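Local coordinates for single-stranded DNA-binding protein (Enterobacter phage Enc34, PDB 5ODK) that binds single-stranded DNA through an OB fold and probably serves in the replication of the phage genome, at residues E138-I149 with L166-P177. Numbering follows the deposited sequence.
Sequences EIYGGCWVSSVI and LLSVLKRKDDEP
Y140 OH donates to D174 OD1 at 2.6 Å on the oxygen's anti lone pair, ring and carboxylate nearly coplanar, and accepts the backbone N-H of D175. The same OD1 forms a salt bridge with K171 NZ (2.7 Å), which comes to the syn side but well out of the carboxylate plane. With its chain extended beyond CG, K171 runs past E138, the last residue of helix 132-138, and also gives NZ to E138 O (2.8 Å), in the carbonyl plane; a water links NZ to E138 OE2. W144 NE1 points almost straight at D175 OD2 (2.8 Å, 176°), the carboxylate oxygen lying in the indole plane. K173, bent at chi3 (51°), lays CE and NZ over one face of the five-membered ring in CH-pi and cation-pi contact, NZ 4.4 Å from its centroid. These contacts gather at the end of the antiparallel hairpin where strand 144-156 begins and strand 159-173 finishes, part of the curled sheet of the OB fold. Two classic beta bulges interrupt the pairing: W144 O accepts from R172 N and K173 N, V148 O from L167 N and S168 N. S147 OG adds a bond to S168 O (2.9 Å). On the buried face V169 CG1 packs against V145 CG1 (3.8 Å) and I139 CD1, and V145 also touches L53 of strand 49-56.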
# COMPACT_ATOMS: atom_id res chain seq x y z
N GLU A 138 7.26 -4.91 15.74
CA GLU A 138 6.31 -5.90 15.20
C GLU A 138 6.41 -5.96 13.68
O GLU A 138 6.43 -7.04 13.09
CB GLU A 138 4.86 -5.52 15.57
CG GLU A 138 3.71 -6.42 15.06
CD GLU A 138 3.50 -7.66 15.90
OE1 GLU A 138 3.99 -7.68 17.06
OE2 GLU A 138 2.85 -8.59 15.39
N ILE A 139 6.40 -4.80 13.05
CA ILE A 139 6.34 -4.72 11.57
C ILE A 139 7.66 -4.10 11.07
O ILE A 139 7.82 -2.89 10.97
CB ILE A 139 5.05 -4.01 11.10
CG1 ILE A 139 3.84 -4.85 11.55
CG2 ILE A 139 5.07 -3.84 9.58
CD1 ILE A 139 2.51 -4.19 11.34
N TYR A 140 8.59 -4.97 10.75
CA TYR A 140 9.91 -4.58 10.30
C TYR A 140 10.00 -4.82 8.80
O TYR A 140 9.33 -5.71 8.27
CB TYR A 140 10.99 -5.37 11.08
CG TYR A 140 10.77 -6.87 11.03
CD1 TYR A 140 9.97 -7.50 11.97
CD2 TYR A 140 11.29 -7.63 10.00
CE1 TYR A 140 9.68 -8.84 11.88
CE2 TYR A 140 11.02 -8.99 9.91
CZ TYR A 140 10.21 -9.59 10.85
OH TYR A 140 9.92 -10.91 10.75
N GLY A 141 10.90 -4.11 8.13
CA GLY A 141 11.10 -4.32 6.70
C GLY A 141 11.54 -5.75 6.47
O GLY A 141 12.50 -6.22 7.10
N GLY A 142 10.83 -6.44 5.59
CA GLY A 142 11.09 -7.84 5.32
C GLY A 142 10.00 -8.78 5.79
O GLY A 142 9.93 -9.90 5.31
N CYS A 143 9.19 -8.36 6.75
CA CYS A 143 8.04 -9.16 7.15
C CYS A 143 6.92 -9.08 6.11
O CYS A 143 6.95 -8.21 5.23
CB CYS A 143 7.56 -8.85 8.57
SG CYS A 143 6.52 -7.40 8.69
N TRP A 144 5.95 -9.98 6.25
CA TRP A 144 4.77 -9.99 5.37
C TRP A 144 3.59 -9.41 6.10
O TRP A 144 3.38 -9.65 7.30
CB TRP A 144 4.47 -11.40 4.91
CG TRP A 144 5.58 -11.96 4.06
CD1 TRP A 144 6.77 -12.44 4.48
CD2 TRP A 144 5.59 -12.08 2.62
NE1 TRP A 144 7.54 -12.83 3.42
CE2 TRP A 144 6.85 -12.59 2.26
CE3 TRP A 144 4.68 -11.75 1.62
CZ2 TRP A 144 7.21 -12.83 0.92
CZ3 TRP A 144 5.03 -11.96 0.29
CH2 TRP A 144 6.29 -12.50 -0.05
N VAL A 145 2.78 -8.67 5.36
CA VAL A 145 1.62 -7.93 5.85
C VAL A 145 0.46 -8.04 4.88
O VAL A 145 0.62 -8.49 3.74
CB VAL A 145 1.96 -6.42 6.07
CG1 VAL A 145 3.12 -6.29 7.05
CG2 VAL A 145 2.27 -5.71 4.76
N SER A 146 -0.69 -7.57 5.32
CA SER A 146 -1.79 -7.20 4.46
C SER A 146 -2.13 -5.77 4.75
O SER A 146 -1.99 -5.32 5.88
CB SER A 146 -3.00 -8.11 4.66
OG SER A 146 -2.64 -9.42 4.33
N SER A 147 -2.54 -5.00 3.76
CA SER A 147 -2.72 -3.57 3.96
C SER A 147 -3.91 -3.06 3.20
O SER A 147 -4.17 -3.51 2.06
CB SER A 147 -1.45 -2.84 3.52
OG SER A 147 -1.52 -1.44 3.61
N VAL A 148 -4.62 -2.11 3.78
CA VAL A 148 -5.69 -1.38 3.10
C VAL A 148 -5.19 0.00 2.73
O VAL A 148 -4.67 0.75 3.57
CB VAL A 148 -6.99 -1.31 3.93
CG1 VAL A 148 -8.05 -0.53 3.17
CG2 VAL A 148 -7.49 -2.69 4.27
N ILE A 149 -5.37 0.30 1.44
CA ILE A 149 -4.96 1.55 0.84
C ILE A 149 -6.13 2.15 0.06
O ILE A 149 -7.14 1.47 -0.18
CB ILE A 149 -3.73 1.36 -0.10
CG1 ILE A 149 -4.06 0.45 -1.29
CG2 ILE A 149 -2.55 0.80 0.69
CD1 ILE A 149 -2.98 0.39 -2.33
N LEU A 166 -2.42 5.27 3.02
CA LEU A 166 -2.15 4.10 3.84
C LEU A 166 -3.11 4.10 5.01
O LEU A 166 -3.01 4.97 5.87
CB LEU A 166 -0.72 4.13 4.33
CG LEU A 166 -0.29 2.96 5.21
CD1 LEU A 166 -0.43 1.65 4.48
CD2 LEU A 166 1.14 3.17 5.69
N LEU A 167 -4.03 3.13 5.06
CA LEU A 167 -5.12 3.16 6.05
C LEU A 167 -5.03 2.06 7.10
O LEU A 167 -5.45 2.30 8.25
CB LEU A 167 -6.46 3.17 5.35
CG LEU A 167 -6.54 4.42 4.49
CD1 LEU A 167 -7.37 4.28 3.27
CD2 LEU A 167 -6.78 5.67 5.23
N SER A 168 -4.44 0.92 6.77
CA SER A 168 -4.21 -0.13 7.76
C SER A 168 -3.08 -1.01 7.33
O SER A 168 -2.85 -1.20 6.12
CB SER A 168 -5.48 -0.90 7.99
OG SER A 168 -5.81 -1.73 6.94
N VAL A 169 -2.37 -1.60 8.30
CA VAL A 169 -1.36 -2.61 8.07
C VAL A 169 -1.57 -3.70 9.11
O VAL A 169 -1.63 -3.39 10.30
CB VAL A 169 0.06 -2.07 8.17
CG1 VAL A 169 1.08 -3.15 7.89
CG2 VAL A 169 0.24 -0.90 7.21
N LEU A 170 -1.64 -4.94 8.67
CA LEU A 170 -1.83 -6.15 9.49
C LEU A 170 -0.62 -7.05 9.30
O LEU A 170 -0.32 -7.45 8.19
CB LEU A 170 -3.09 -6.90 9.05
CG LEU A 170 -3.28 -8.34 9.54
CD1 LEU A 170 -3.43 -8.41 11.05
CD2 LEU A 170 -4.45 -9.03 8.85
N LYS A 171 0.06 -7.40 10.40
CA LYS A 171 1.14 -8.34 10.32
C LYS A 171 0.60 -9.73 9.98
O LYS A 171 -0.36 -10.18 10.58
CB LYS A 171 1.92 -8.40 11.62
CG LYS A 171 3.11 -9.33 11.49
CD LYS A 171 4.25 -9.00 12.28
CE LYS A 171 5.41 -9.93 11.98
NZ LYS A 171 6.18 -9.86 13.22
N ARG A 172 1.24 -10.39 9.01
CA ARG A 172 0.87 -11.72 8.57
C ARG A 172 1.90 -12.79 8.86
O ARG A 172 1.51 -13.89 9.27
CB ARG A 172 0.57 -11.70 7.07
CG ARG A 172 -0.67 -10.95 6.68
CD ARG A 172 -1.95 -11.65 7.05
NE ARG A 172 -2.13 -12.81 6.19
CZ ARG A 172 -2.95 -13.82 6.43
NH1 ARG A 172 -3.70 -13.85 7.53
NH2 ARG A 172 -2.99 -14.79 5.54
N LYS A 173 3.17 -12.54 8.58
CA LYS A 173 4.20 -13.57 8.75
C LYS A 173 5.56 -12.94 8.96
O LYS A 173 5.83 -11.89 8.40
CB LYS A 173 4.28 -14.43 7.48
CG LYS A 173 4.93 -15.79 7.63
CD LYS A 173 4.85 -16.61 6.34
CE LYS A 173 5.35 -15.82 5.13
NZ LYS A 173 5.88 -16.65 4.02
N ASP A 174 6.39 -13.58 9.78
CA ASP A 174 7.77 -13.18 9.90
C ASP A 174 8.58 -13.72 8.72
O ASP A 174 8.25 -14.75 8.13
CB ASP A 174 8.35 -13.68 11.22
CG ASP A 174 7.82 -12.89 12.41
OD1 ASP A 174 8.05 -11.66 12.43
OD2 ASP A 174 7.15 -13.50 13.27
N ASP A 175 9.65 -13.00 8.38
CA ASP A 175 10.61 -13.44 7.36
C ASP A 175 11.92 -12.70 7.61
O ASP A 175 12.03 -11.92 8.56
CB ASP A 175 10.02 -13.19 5.95
CG ASP A 175 10.67 -14.00 4.83
OD1 ASP A 175 11.70 -14.66 5.05
OD2 ASP A 175 10.12 -13.88 3.71
N GLU A 176 12.93 -12.98 6.81
CA GLU A 176 14.24 -12.35 6.97
C GLU A 176 14.14 -10.83 6.87
O GLU A 176 13.55 -10.33 5.91
CB GLU A 176 15.23 -12.89 5.93
CG GLU A 176 16.67 -12.37 6.06
CD GLU A 176 17.41 -12.88 7.28
OE1 GLU A 176 17.05 -13.95 7.83
OE2 GLU A 176 18.39 -12.19 7.69
N PRO A 177 14.67 -10.10 7.87
CA PRO A 177 14.65 -8.63 7.75
C PRO A 177 15.51 -8.11 6.61
O PRO A 177 16.59 -8.62 6.36
CB PRO A 177 15.20 -8.14 9.11
CG PRO A 177 15.04 -9.29 10.01
CD PRO A 177 15.21 -10.52 9.17
O HOH W 1 4.48 -10.85 15.12
O HOH W 2 -4.70 -4.20 7.00